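Long-range contacts in cysteine desulfurase (Fervidobacterium islandicum, PDB 6A6E), which probably uses pyridoxal-5'-phosphate to remove sulfur from L-cysteine, releasing alanine, as a SufS-type cysteine desulfurase: residues A251-L256 / Y281-G286; V111-K116 / E257-G262; E324-L329 / D411-G416; L329-V334 / G416-R421; D55-H60 / H289-V294. All coordinates share one frame; numbering follows the deposited sequence.

How the interactions relate
The five contacts fall into three regions of a dimeric class-V aminotransferase fold. Interactions 1 and 2 lie together, their centres about 9 Å apart: L256 and E257 are consecutive, and F283 CE1 lies 3.7 Å from P258 CA. Interactions 3 and 4, which share L329 and G416 and both use helix 407-423, form a second pair, with centres about 7 Å apart. The pairs occupy opposite sides of the chain's centre, about 47 to 50 Å apart between centres. Interaction 5 stands about 24 Å from interaction 1, centre to centre. Interactions 1, 2 and 5 touch the second subunit; the side chains of I290 and Y261 lie about 8 and 11 Å from a bound pyridoxal-5'-phosphate.

Interaction 1: residues A251-L256 / Y281-G286; sequences ALLEQL and YRFEAG
Apolar contact centres on the ring of F283, which L253 and L256 meet at its outer end. L253 CB sits 4.0 Å from F283 CE2, and L256 CB is equally far from F283 CZ. CG of F283 is anti to its own carbonyl carbon (chi1 -59°), a setting that sends the ring toward the turn at the end of helix 250-253. One face of the ring is covered from within its own segment by R282 CG, which lies over the ring centre.

The rim of the same ring also meets backbone oxygen. L253 O approaches F283 CZ to 3.2 Å and L256 O to 3.5 Å, both in the ring plane, so that the weakly positive C-H edge faces two carbonyls. L253 O already accepts L256 N, the bond that closes a type I turn from L253 to L256. The site belongs to the larger, seven-stranded-sheet part of the class-V aminotransferase fold: both L253 and F283 rest on I98 of the outermost strand 97-100.

A water links the polar groups. R282 bends at chi3 (-61°); its NH1 donates to a water 2.9 Å away, and that water donates to E254 O at 2.7 Å. R282 NE donates to N277 O, which helps to hold the guanidinium. The E254 carboxylate pairs instead with K250, its OE2 remaining 6.5 Å from R282 NH1.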
# COMPACT_ATOMS: atom_id res chain seq x y z
N ALA A 251 18.41 -8.71 14.69
CA ALA A 251 18.73 -10.14 14.86
C ALA A 251 17.56 -11.01 14.57
O ALA A 251 17.71 -12.16 14.15
CB ALA A 251 19.23 -10.42 16.30
N LEU A 252 16.34 -10.53 14.84
CA LEU A 252 15.17 -11.36 14.54
C LEU A 252 14.79 -11.29 13.05
O LEU A 252 14.43 -12.31 12.46
CB LEU A 252 13.97 -10.99 15.37
CG LEU A 252 14.18 -11.03 16.88
CD1 LEU A 252 12.99 -10.42 17.58
CD2 LEU A 252 14.40 -12.45 17.41
N LEU A 253 14.80 -10.10 12.48
CA LEU A 253 14.49 -9.91 11.06
C LEU A 253 15.43 -10.75 10.21
O LEU A 253 15.01 -11.27 9.18
CB LEU A 253 14.68 -8.46 10.66
CG LEU A 253 13.63 -7.45 11.12
CD1 LEU A 253 14.07 -6.06 10.75
CD2 LEU A 253 12.25 -7.76 10.56
N GLU A 254 16.69 -10.88 10.60
CA GLU A 254 17.64 -11.66 9.82
C GLU A 254 17.30 -13.13 9.70
O GLU A 254 17.80 -13.76 8.79
CB GLU A 254 19.07 -11.54 10.36
CG GLU A 254 19.76 -10.25 9.98
CD GLU A 254 20.95 -9.91 10.88
OE1 GLU A 254 21.18 -10.57 11.94
OE2 GLU A 254 21.66 -8.95 10.55
N GLN A 255 16.48 -13.66 10.59
CA GLN A 255 16.10 -15.06 10.57
C GLN A 255 14.67 -15.31 9.99
O GLN A 255 14.19 -16.47 9.92
CB GLN A 255 16.21 -15.63 12.01
CG GLN A 255 17.63 -15.52 12.61
CD GLN A 255 18.68 -16.19 11.74
OE1 GLN A 255 19.62 -15.56 11.26
NE2 GLN A 255 18.49 -17.47 11.48
N LEU A 256 14.00 -14.24 9.54
CA LEU A 256 12.59 -14.39 9.20
C LEU A 256 12.47 -14.64 7.73
O LEU A 256 13.13 -13.91 6.97
CB LEU A 256 11.82 -13.10 9.48
CG LEU A 256 11.10 -12.76 10.74
CD1 LEU A 256 10.24 -11.51 10.44
CD2 LEU A 256 10.25 -13.92 11.25
N TYR A 281 15.70 -4.39 2.70
CA TYR A 281 15.17 -4.58 1.34
C TYR A 281 14.60 -5.96 1.15
O TYR A 281 13.67 -6.18 0.34
CB TYR A 281 16.28 -4.32 0.31
CG TYR A 281 17.05 -3.02 0.52
CD1 TYR A 281 16.40 -1.77 0.50
CD2 TYR A 281 18.43 -3.04 0.75
CE1 TYR A 281 17.11 -0.61 0.72
CE2 TYR A 281 19.13 -1.86 0.96
CZ TYR A 281 18.47 -0.67 0.93
OH TYR A 281 19.19 0.46 1.13
N ARG A 282 15.14 -6.92 1.89
CA ARG A 282 14.55 -8.25 1.99
C ARG A 282 13.04 -8.32 2.20
O ARG A 282 12.39 -9.30 1.76
CB ARG A 282 15.24 -9.01 3.13
CG ARG A 282 14.72 -10.39 3.38
CD ARG A 282 15.52 -11.07 4.53
NE ARG A 282 16.88 -11.14 4.08
CZ ARG A 282 17.92 -11.48 4.81
NH1 ARG A 282 17.80 -11.81 6.11
NH2 ARG A 282 19.11 -11.46 4.22
N PHE A 283 12.49 -7.33 2.91
CA PHE A 283 11.10 -7.35 3.29
C PHE A 283 10.24 -6.31 2.56
O PHE A 283 9.09 -6.09 2.96
CB PHE A 283 10.95 -7.20 4.80
CG PHE A 283 11.64 -8.29 5.56
CD1 PHE A 283 11.17 -9.56 5.50
CD2 PHE A 283 12.82 -8.05 6.23
CE1 PHE A 283 11.79 -10.59 6.14
CE2 PHE A 283 13.48 -9.09 6.89
CZ PHE A 283 12.96 -10.37 6.84
N GLU A 284 10.80 -5.74 1.50
CA GLU A 284 10.10 -4.84 0.55
C GLU A 284 10.02 -5.40 -0.87
O GLU A 284 10.94 -5.30 -1.61
CB GLU A 284 10.74 -3.44 0.57
CG GLU A 284 10.51 -2.76 1.94
CD GLU A 284 11.11 -1.37 2.14
OE1 GLU A 284 11.63 -0.73 1.17
OE2 GLU A 284 10.98 -0.86 3.29
N ALA A 285 8.90 -6.04 -1.19
CA ALA A 285 8.67 -6.68 -2.46
C ALA A 285 7.98 -5.75 -3.44
O ALA A 285 6.91 -5.24 -3.15
CB ALA A 285 7.87 -7.97 -2.26
N GLY A 286 8.63 -5.52 -4.57
CA GLY A 286 8.12 -4.65 -5.63
C GLY A 286 8.14 -3.16 -5.25
O GLY A 286 8.71 -2.73 -4.27
O HOH W 1 20.05 -13.20 7.35

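Interaction 2: residues V111-K116 / E257-G262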
# COMPACT_ATOMS: atom_id res chain seq x y z
N VAL A 111 2.40 -12.82 11.37
CA VAL A 111 1.82 -14.13 11.59
C VAL A 111 2.34 -15.11 10.55
O VAL A 111 2.80 -16.23 10.90
CB VAL A 111 0.25 -14.17 11.46
CG1 VAL A 111 -0.23 -15.58 11.79
CG2 VAL A 111 -0.42 -13.20 12.36
N ASN A 112 2.24 -14.72 9.27
CA ASN A 112 2.66 -15.56 8.20
C ASN A 112 4.17 -15.80 8.24
O ASN A 112 4.62 -16.97 7.98
CB ASN A 112 2.25 -15.04 6.80
CG ASN A 112 0.80 -15.12 6.56
OD1 ASN A 112 0.29 -16.17 6.15
ND2 ASN A 112 0.08 -13.97 6.79
N SER A 113 4.97 -14.75 8.43
CA SER A 113 6.41 -14.96 8.45
C SER A 113 6.82 -15.80 9.69
O SER A 113 7.68 -16.66 9.57
CB SER A 113 7.24 -13.67 8.41
OG SER A 113 7.00 -12.99 7.14
N LEU A 114 6.26 -15.54 10.86
CA LEU A 114 6.63 -16.40 12.03
C LEU A 114 6.34 -17.90 11.77
O LEU A 114 7.16 -18.75 12.13
CB LEU A 114 6.05 -15.89 13.31
CG LEU A 114 6.61 -14.52 13.72
CD1 LEU A 114 5.67 -13.88 14.69
CD2 LEU A 114 8.02 -14.46 14.27
N ALA A 115 5.23 -18.21 11.13
CA ALA A 115 4.88 -19.60 10.86
C ALA A 115 5.78 -20.24 9.77
O ALA A 115 6.22 -21.38 9.89
CB ALA A 115 3.43 -19.70 10.43
N LYS A 116 6.10 -19.47 8.74
CA LYS A 116 6.94 -20.00 7.68
C LYS A 116 8.36 -20.14 8.08
O LYS A 116 9.08 -20.88 7.46
CB LYS A 116 6.89 -19.09 6.41
CG LYS A 116 5.56 -19.11 5.63
CD LYS A 116 5.73 -18.49 4.20
CE LYS A 116 5.91 -16.94 4.17
NZ LYS A 116 5.82 -16.18 2.82
N GLU A 257 11.68 -15.63 7.32
CA GLU A 257 11.24 -15.78 5.93
C GLU A 257 10.43 -14.50 5.45
O GLU A 257 9.56 -14.01 6.16
CB GLU A 257 10.37 -17.03 5.76
CG GLU A 257 9.78 -17.27 4.33
CD GLU A 257 10.79 -17.74 3.29
OE1 GLU A 257 11.93 -18.06 3.64
OE2 GLU A 257 10.47 -17.73 2.09
N PRO A 258 10.73 -13.99 4.24
CA PRO A 258 9.95 -12.80 3.77
C PRO A 258 8.50 -13.16 3.71
O PRO A 258 8.15 -14.33 3.43
CB PRO A 258 10.50 -12.56 2.38
CG PRO A 258 11.96 -13.06 2.46
CD PRO A 258 11.90 -14.26 3.39
N PHE A 259 7.64 -12.18 3.96
CA PHE A 259 6.20 -12.37 3.77
C PHE A 259 5.82 -12.43 2.24
O PHE A 259 5.29 -13.41 1.75
CB PHE A 259 5.44 -11.21 4.52
CG PHE A 259 3.99 -11.30 4.43
CD1 PHE A 259 3.37 -12.52 4.34
CD2 PHE A 259 3.23 -10.14 4.34
CE1 PHE A 259 2.00 -12.62 4.24
CE2 PHE A 259 1.85 -10.23 4.28
CZ PHE A 259 1.25 -11.46 4.24
N LEU A 260 6.07 -11.34 1.55
CA LEU A 260 5.86 -11.19 0.15
C LEU A 260 7.16 -11.33 -0.65
O LEU A 260 8.26 -10.96 -0.17
CB LEU A 260 5.30 -9.80 -0.15
CG LEU A 260 4.06 -9.33 0.64
CD1 LEU A 260 3.57 -7.94 0.20
CD2 LEU A 260 3.00 -10.37 0.52
N TYR A 261 6.99 -11.78 -1.91
CA TYR A 261 8.09 -11.97 -2.83
C TYR A 261 7.92 -11.24 -4.13
O TYR A 261 6.81 -11.02 -4.55
CB TYR A 261 8.16 -13.45 -3.17
CG TYR A 261 8.17 -14.37 -1.97
CD1 TYR A 261 9.34 -14.63 -1.29
CD2 TYR A 261 7.00 -15.03 -1.57
CE1 TYR A 261 9.35 -15.50 -0.19
CE2 TYR A 261 7.00 -15.90 -0.48
CZ TYR A 261 8.16 -16.16 0.17
OH TYR A 261 8.09 -17.03 1.27
N GLY A 262 9.04 -10.89 -4.75
CA GLY A 262 9.04 -10.18 -6.00
C GLY A 262 10.36 -9.47 -6.19
O GLY A 262 11.41 -9.90 -5.68
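N112 meets F259 with its CB and its amide, the CB lying 3.5 Å from F259 CE1. The amide and ring planes are 17° apart, and the two side chains cross at a slant. The amide is held elsewhere, ND2 by N108 O and OD1 by Y147 OH.

One residue on, S113 OG lies 2.9 Å from E257 O. F109 O is a competing acceptor for the single hydroxyl proton, so either oxygen may receive it.

At the helix end K116 bends at chi3 (-73°) and delivers NZ to three oxygens of the facing loop: P258 O at 3.0 Å, in the carbonyl plane, F259 O at 3.0 Å, tilted from its plane, and Y261 OH at 2.9 Å. That hydroxyl in turn donates to the anti lone pair of E257 OE2 at 2.6 Å. The chain from ammonium through phenol to carboxylate probably spreads the lysine's charge and lets E257 balance it without the ammonium and carboxylate meeting.

E257 OE1 continues to R142 of the second subunit, and F259 meets F259 of that subunit. The arrangement is that of a subunit interface in a dimeric class-V aminotransferase fold, at the far end of the helix whose start, T103 and T104, lines the cofactor pocket.

Interaction 3: residues E324-L329 / D411-G416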
# COMPACT_ATOMS: atom_id res chain seq x y z
N GLU A 324 -12.68 14.42 31.98
CA GLU A 324 -13.32 15.19 33.08
C GLU A 324 -14.73 15.65 32.74
O GLU A 324 -15.65 15.46 33.51
CB GLU A 324 -12.46 16.41 33.41
CG GLU A 324 -12.98 17.31 34.51
CD GLU A 324 -12.25 18.65 34.53
OE1 GLU A 324 -12.77 19.62 33.94
OE2 GLU A 324 -11.13 18.70 35.07
N LYS A 325 -14.89 16.31 31.59
CA LYS A 325 -16.17 16.80 31.19
C LYS A 325 -17.16 15.68 30.95
O LYS A 325 -18.37 15.87 31.21
CB LYS A 325 -16.06 17.69 29.95
CG LYS A 325 -15.31 18.99 30.19
CD LYS A 325 -15.88 19.75 31.38
CE LYS A 325 -15.50 21.20 31.31
NZ LYS A 325 -15.31 21.76 32.68
N MET A 326 -16.69 14.53 30.45
CA MET A 326 -17.58 13.42 30.15
C MET A 326 -18.05 12.80 31.43
O MET A 326 -19.21 12.45 31.55
CB MET A 326 -16.98 12.36 29.24
CG MET A 326 -16.75 12.85 27.82
SD MET A 326 -18.22 13.19 26.85
CE MET A 326 -18.87 11.55 26.95
N MET A 327 -17.15 12.64 32.39
CA MET A 327 -17.49 12.06 33.67
C MET A 327 -18.50 12.89 34.49
O MET A 327 -19.09 12.38 35.39
CB MET A 327 -16.25 11.80 34.52
CG MET A 327 -15.31 10.74 33.98
SD MET A 327 -16.21 9.23 33.63
CE MET A 327 -16.39 8.56 35.29
N GLU A 328 -18.69 14.17 34.18
CA GLU A 328 -19.61 15.03 34.92
C GLU A 328 -21.05 14.82 34.46
O GLU A 328 -21.95 15.22 35.17
CB GLU A 328 -19.25 16.52 34.71
CG GLU A 328 -18.07 17.01 35.53
CD GLU A 328 -17.53 18.38 35.13
OE1 GLU A 328 -18.17 19.12 34.33
OE2 GLU A 328 -16.43 18.72 35.62
N LEU A 329 -21.25 14.25 33.26
CA LEU A 329 -22.58 14.09 32.68
C LEU A 329 -23.24 12.88 33.29
O LEU A 329 -22.69 11.79 33.23
CB LEU A 329 -22.54 13.91 31.17
CG LEU A 329 -21.79 14.96 30.40
CD1 LEU A 329 -21.82 14.66 28.90
CD2 LEU A 329 -22.33 16.34 30.70
N ASP A 411 -15.94 21.47 24.34
CA ASP A 411 -17.14 22.17 24.86
C ASP A 411 -18.30 22.11 23.87
O ASP A 411 -19.46 21.96 24.26
CB ASP A 411 -16.84 23.66 25.17
CG ASP A 411 -15.90 23.84 26.36
OD1 ASP A 411 -15.73 22.91 27.13
OD2 ASP A 411 -15.34 24.92 26.56
N VAL A 412 -18.01 22.21 22.57
CA VAL A 412 -19.05 21.95 21.58
C VAL A 412 -19.61 20.52 21.66
O VAL A 412 -20.84 20.33 21.54
CB VAL A 412 -18.62 22.32 20.15
CG1 VAL A 412 -19.72 22.06 19.13
CG2 VAL A 412 -18.18 23.78 20.10
N LEU A 413 -18.73 19.51 21.84
CA LEU A 413 -19.18 18.14 21.96
C LEU A 413 -20.17 18.05 23.13
O LEU A 413 -21.24 17.45 23.01
CB LEU A 413 -18.01 17.17 22.17
CG LEU A 413 -18.39 15.76 22.64
CD1 LEU A 413 -19.19 15.06 21.56
CD2 LEU A 413 -17.19 14.93 23.02
N ILE A 414 -19.79 18.63 24.26
CA ILE A 414 -20.59 18.54 25.53
C ILE A 414 -21.96 19.23 25.33
O ILE A 414 -23.00 18.63 25.66
CB ILE A 414 -19.84 19.14 26.74
CG1 ILE A 414 -18.55 18.35 27.04
CG2 ILE A 414 -20.70 19.15 28.01
CD1 ILE A 414 -18.70 16.90 27.46
N GLU A 415 -21.96 20.42 24.74
CA GLU A 415 -23.17 21.16 24.41
C GLU A 415 -24.07 20.28 23.52
O GLU A 415 -25.29 20.20 23.70
CB GLU A 415 -22.83 22.48 23.69
CG GLU A 415 -24.02 23.21 23.09
CD GLU A 415 -23.65 24.43 22.23
OE1 GLU A 415 -22.51 24.95 22.35
OE2 GLU A 415 -24.50 24.89 21.43
N GLY A 416 -23.46 19.64 22.51
CA GLY A 416 -24.18 18.72 21.65
C GLY A 416 -24.85 17.58 22.37
O GLY A 416 -26.03 17.25 22.07
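This is an apolar helix-to-helix contact in the smaller, C-terminal part of the fold, where I414 of helix 407-423 inserts its tip among K325, M326 and L329 at the end of helix 308-327. The CD1 methyl of I414 does most of the touching: it reaches K325 CB at 3.7 Å, M326 SD at 3.8 Å and L329 CD1 at 4.1 Å. CG1 of I414 is anti to the carbonyl carbon, and a second bend (chi2 -63°) follows, which places the longer branch between the three partners. The CA atoms of K325 and I414, 7.4 Å apart, mark the closest backbone approach.

M326 is folded at both chi2 and chi3, bringing sulfur rather than the terminal methyl against I414. The same sulfur lies 4.3 Å from L413 CD2. Beyond the pair, M326 ties the contact to V346 and F348 of strand 345-350 in the six-stranded mixed sheet, and L413 ties it to L362 of helix 355-366.

K325 contributes through the base of its chain alone. Its ammonium leads away to a salt bridge with E324 OE1 at 3.6 Å, whereas D411, 5.7 Å from it between NZ and OD1, is engaged by R6 and Y321. Carbon and sulfur therefore make the join, and its strength should come from burial and dispersion, with the charges kept at its margin.

Interaction 4: residues L329-V334 / G416-R421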
# COMPACT_ATOMS: atom_id res chain seq x y z
N LEU A 329 -21.25 14.25 33.26
CA LEU A 329 -22.58 14.09 32.68
C LEU A 329 -23.24 12.88 33.29
O LEU A 329 -22.69 11.79 33.23
CB LEU A 329 -22.54 13.91 31.17
CG LEU A 329 -21.79 14.96 30.40
CD1 LEU A 329 -21.82 14.66 28.90
CD2 LEU A 329 -22.33 16.34 30.70
N ASP A 330 -24.43 13.07 33.84
CA ASP A 330 -25.10 12.02 34.61
C ASP A 330 -25.86 11.07 33.69
O ASP A 330 -26.08 9.95 34.05
CB ASP A 330 -25.95 12.59 35.82
CG ASP A 330 -27.15 13.50 35.41
OD1 ASP A 330 -27.58 13.55 34.23
OD2 ASP A 330 -27.70 14.18 36.33
N PHE A 331 -26.15 11.52 32.46
CA PHE A 331 -26.86 10.73 31.44
C PHE A 331 -25.94 9.97 30.41
O PHE A 331 -26.44 9.46 29.42
CB PHE A 331 -27.77 11.63 30.65
CG PHE A 331 -27.06 12.73 29.94
CD1 PHE A 331 -26.75 13.90 30.59
CD2 PHE A 331 -26.66 12.56 28.64
CE1 PHE A 331 -26.09 14.92 29.93
CE2 PHE A 331 -26.00 13.55 27.98
CZ PHE A 331 -25.72 14.74 28.61
N VAL A 332 -24.64 9.82 30.70
CA VAL A 332 -23.71 8.98 29.84
C VAL A 332 -23.07 7.86 30.62
O VAL A 332 -22.84 8.01 31.78
CB VAL A 332 -22.58 9.86 29.29
CG1 VAL A 332 -21.61 9.03 28.45
CG2 VAL A 332 -23.16 11.04 28.52
N GLU A 333 -22.85 6.71 29.98
CA GLU A 333 -22.02 5.61 30.51
C GLU A 333 -20.64 5.63 29.73
O GLU A 333 -20.64 5.59 28.50
CB GLU A 333 -22.73 4.29 30.30
CG GLU A 333 -21.99 3.09 30.86
CD GLU A 333 -22.83 1.82 30.78
OE1 GLU A 333 -22.93 1.17 29.69
OE2 GLU A 333 -23.36 1.41 31.88
N VAL A 334 -19.51 5.73 30.46
CA VAL A 334 -18.15 5.84 29.91
C VAL A 334 -17.40 4.50 30.05
O VAL A 334 -17.49 3.86 31.06
CB VAL A 334 -17.38 6.98 30.57
CG1 VAL A 334 -15.91 6.97 30.17
CG2 VAL A 334 -17.99 8.29 30.12
N GLY A 416 -23.46 19.64 22.51
CA GLY A 416 -24.18 18.72 21.65
C GLY A 416 -24.85 17.58 22.37
O GLY A 416 -26.03 17.25 22.07
N LEU A 417 -24.13 16.95 23.30
CA LEU A 417 -24.68 15.82 23.97
C LEU A 417 -25.88 16.24 24.87
O LEU A 417 -26.84 15.47 25.03
CB LEU A 417 -23.60 15.15 24.86
CG LEU A 417 -22.49 14.40 24.07
CD1 LEU A 417 -21.44 13.78 24.99
CD2 LEU A 417 -23.06 13.32 23.17
N LYS A 418 -25.75 17.40 25.52
CA LYS A 418 -26.84 17.91 26.38
C LYS A 418 -28.11 18.09 25.59
O LYS A 418 -29.17 17.68 26.06
CB LYS A 418 -26.42 19.22 27.01
CG LYS A 418 -25.54 18.93 28.19
CD LYS A 418 -24.88 20.19 28.72
CE LYS A 418 -24.33 19.92 30.11
NZ LYS A 418 -23.34 20.94 30.44
N TYR A 419 -27.97 18.71 24.41
CA TYR A 419 -29.02 18.88 23.43
C TYR A 419 -29.67 17.59 23.06
O TYR A 419 -30.91 17.53 22.89
CB TYR A 419 -28.48 19.53 22.16
CG TYR A 419 -29.53 19.70 21.10
CD1 TYR A 419 -29.90 18.64 20.29
CD2 TYR A 419 -30.17 20.93 20.92
CE1 TYR A 419 -30.89 18.79 19.33
CE2 TYR A 419 -31.14 21.10 19.96
CZ TYR A 419 -31.50 20.03 19.18
OH TYR A 419 -32.47 20.18 18.24
N ILE A 420 -28.85 16.56 22.83
CA ILE A 420 -29.37 15.25 22.42
C ILE A 420 -30.19 14.65 23.58
O ILE A 420 -31.22 14.00 23.35
CB ILE A 420 -28.25 14.26 21.93
CG1 ILE A 420 -27.70 14.71 20.59
CG2 ILE A 420 -28.82 12.84 21.79
CD1 ILE A 420 -26.31 14.24 20.28
N ARG A 421 -29.75 14.83 24.81
CA ARG A 421 -30.53 14.32 25.96
C ARG A 421 -31.89 15.05 26.03
O ARG A 421 -32.89 14.41 26.08
CB ARG A 421 -29.79 14.49 27.29
CG ARG A 421 -30.42 13.62 28.39
CD ARG A 421 -30.34 14.23 29.80
NE ARG A 421 -30.72 15.65 29.88
CZ ARG A 421 -31.89 16.13 30.34
NH1 ARG A 421 -32.87 15.32 30.77
NH2 ARG A 421 -32.10 17.46 30.35
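An unusual first torsion in F331 (chi1 60°, CG set between the backbone N and the carbonyl carbon) directs its ring at the helix, while R421 places CG anti to the backbone N and then folds at chi2 and chi3, laying its aliphatic chain over one face of that ring. R421 CB stands 4.0 Å from the ring centroid, 16° off the normal, a CH-pi contact. R421 CD comes as close as 3.6 Å to F331 CG. CB, CG and CD do the covering, and the guanidinium plane is turned 54° from the ring.

The outer end of the ring, CE2 and CZ, reaches the helix backbone, F331 CE2 lying 3.6 Å from L417 O and F331 CZ 4.0 Å from K418 CA. L329 adds its two methyls to different neighbours, crossing each at about a right angle: CD1 meets L417 CD1 at 4.0 Å and CD2 meets K418 CE at 4.1 Å.

K418 and R421 are solvent-facing, whereas L417 is buried and continues onto V358 and L362. In this C-terminal part of the fold, helix 407-423 packs on the loop that leads into strand 332-334, the outermost strand of a mixed sheet, and reaches the sheet itself through L417 on F348.

Interaction 5: residues D55-H60 / H289-V294; sequences DFYLYH and HITGAV
The CG2 methyl of T291 lies over one face of the Y57 ring, a CH-pi contact 3.7 Å from the centroid and 15° off the normal. The two residues join helices 47-59 and 290-306 as a roughly antiparallel pair, whose short axes approach to 10.5 Å at 141°, beside the subunit interface of the class-V aminotransferase fold.

T291 OG1 lies over the same face of Y57, just 3.1 Å from CE1, and also in the plane of the F56 ring at its edge, 3.5 Å from F56 CE2. The hydroxyl is thus pressed between the face of one ring and the edge of the other, buried and with no hydrogen-bond partner in the model. Packing is tight here, and the Y57 chi1 of -94° departs from a staggered value.

The F56 ring has V294 CG2 over one face, a CH-pi contact 4.2 Å from the centroid. Its opposite face carries the backbone of H60, and I290 CG2 approaches F56 obliquely.

Across the interface T241 of the second subunit binds three groups here, its OG1 pairing with H289 ND1 and T291 N. Its backbone N bonds to Y57 OH, which lies at the edge of the H289 ring, 3.9 Å from CE1.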
# COMPACT_ATOMS: atom_id res chain seq x y z
N ASP A 55 5.25 18.42 -4.69
CA ASP A 55 6.52 18.78 -5.30
C ASP A 55 7.37 17.52 -5.65
O ASP A 55 7.98 17.43 -6.71
CB ASP A 55 7.31 19.73 -4.38
CG ASP A 55 8.77 19.94 -4.83
OD1 ASP A 55 8.98 20.75 -5.73
OD2 ASP A 55 9.70 19.25 -4.30
N PHE A 56 7.37 16.54 -4.74
CA PHE A 56 8.04 15.32 -4.99
C PHE A 56 7.45 14.55 -6.21
O PHE A 56 8.19 14.22 -7.13
CB PHE A 56 8.06 14.44 -3.74
CG PHE A 56 8.80 13.15 -3.94
CD1 PHE A 56 10.19 13.13 -3.88
CD2 PHE A 56 8.13 11.98 -4.26
CE1 PHE A 56 10.91 11.93 -4.11
CE2 PHE A 56 8.81 10.80 -4.47
CZ PHE A 56 10.22 10.78 -4.39
N TYR A 57 6.13 14.36 -6.25
CA TYR A 57 5.45 13.70 -7.37
C TYR A 57 5.71 14.40 -8.68
O TYR A 57 5.82 13.73 -9.75
CB TYR A 57 3.91 13.65 -7.16
CG TYR A 57 3.28 12.41 -6.52
CD1 TYR A 57 3.62 11.11 -6.93
CD2 TYR A 57 2.28 12.52 -5.53
CE1 TYR A 57 3.03 9.99 -6.36
CE2 TYR A 57 1.67 11.41 -4.98
CZ TYR A 57 2.05 10.14 -5.43
OH TYR A 57 1.49 9.04 -4.88
N LEU A 58 5.74 15.74 -8.65
CA LEU A 58 5.73 16.50 -9.91
C LEU A 58 7.16 16.74 -10.41
O LEU A 58 7.35 16.84 -11.59
CB LEU A 58 4.95 17.82 -9.79
CG LEU A 58 3.44 17.69 -9.59
CD1 LEU A 58 2.78 19.04 -9.34
CD2 LEU A 58 2.80 16.96 -10.80
N TYR A 59 8.15 16.81 -9.53
CA TYR A 59 9.50 17.22 -9.94
C TYR A 59 10.65 16.26 -9.58
O TYR A 59 11.76 16.38 -10.16
CB TYR A 59 9.82 18.64 -9.39
CG TYR A 59 8.93 19.78 -9.96
CD1 TYR A 59 9.13 20.28 -11.26
CD2 TYR A 59 7.90 20.30 -9.23
CE1 TYR A 59 8.31 21.31 -11.80
CE2 TYR A 59 7.11 21.37 -9.73
CZ TYR A 59 7.33 21.85 -11.03
OH TYR A 59 6.54 22.85 -11.54
N HIS A 60 10.42 15.33 -8.65
CA HIS A 60 11.54 14.51 -8.15
C HIS A 60 11.28 13.01 -8.21
O HIS A 60 11.84 12.27 -7.47
CB HIS A 60 11.93 14.92 -6.77
CG HIS A 60 12.33 16.37 -6.70
ND1 HIS A 60 13.52 16.83 -7.21
CD2 HIS A 60 11.63 17.46 -6.30
CE1 HIS A 60 13.56 18.14 -7.08
NE2 HIS A 60 12.43 18.56 -6.54
N HIS A 289 5.18 2.24 -1.62
CA HIS A 289 4.52 3.54 -1.69
C HIS A 289 5.55 4.63 -1.51
O HIS A 289 5.66 5.26 -0.44
CB HIS A 289 3.36 3.64 -0.69
CG HIS A 289 2.55 4.89 -0.79
ND1 HIS A 289 2.71 5.81 -1.80
CD2 HIS A 289 1.51 5.34 -0.03
CE1 HIS A 289 1.79 6.75 -1.68
NE2 HIS A 289 1.10 6.52 -0.58
N ILE A 290 6.30 4.86 -2.59
CA ILE A 290 7.49 5.69 -2.54
C ILE A 290 7.12 7.08 -2.02
O ILE A 290 7.76 7.58 -1.11
CB ILE A 290 8.14 5.85 -3.93
CG1 ILE A 290 8.62 4.47 -4.48
CG2 ILE A 290 9.32 6.79 -3.89
CD1 ILE A 290 8.87 4.60 -5.97
N THR A 291 6.08 7.69 -2.57
CA THR A 291 5.76 9.01 -2.17
C THR A 291 5.11 9.04 -0.79
O THR A 291 5.19 10.06 -0.06
CB THR A 291 4.83 9.65 -3.23
OG1 THR A 291 5.52 9.65 -4.50
CG2 THR A 291 4.46 11.07 -2.77
N GLY A 292 4.44 7.95 -0.40
CA GLY A 292 3.83 7.84 0.94
C GLY A 292 4.90 7.79 2.03
O GLY A 292 4.78 8.44 3.08
N ALA A 293 5.95 7.04 1.74
CA ALA A 293 7.11 6.98 2.63
C ALA A 293 7.78 8.40 2.79
O ALA A 293 8.01 8.87 3.88
CB ALA A 293 8.09 6.00 2.11
N VAL A 294 8.06 9.05 1.68
CA VAL A 294 8.65 10.38 1.67
C VAL A 294 7.73 11.36 2.42
O VAL A 294 8.18 12.15 3.23
CB VAL A 294 8.90 10.88 0.22
CG1 VAL A 294 9.33 12.35 0.18
CG2 VAL A 294 10.00 10.09 -0.41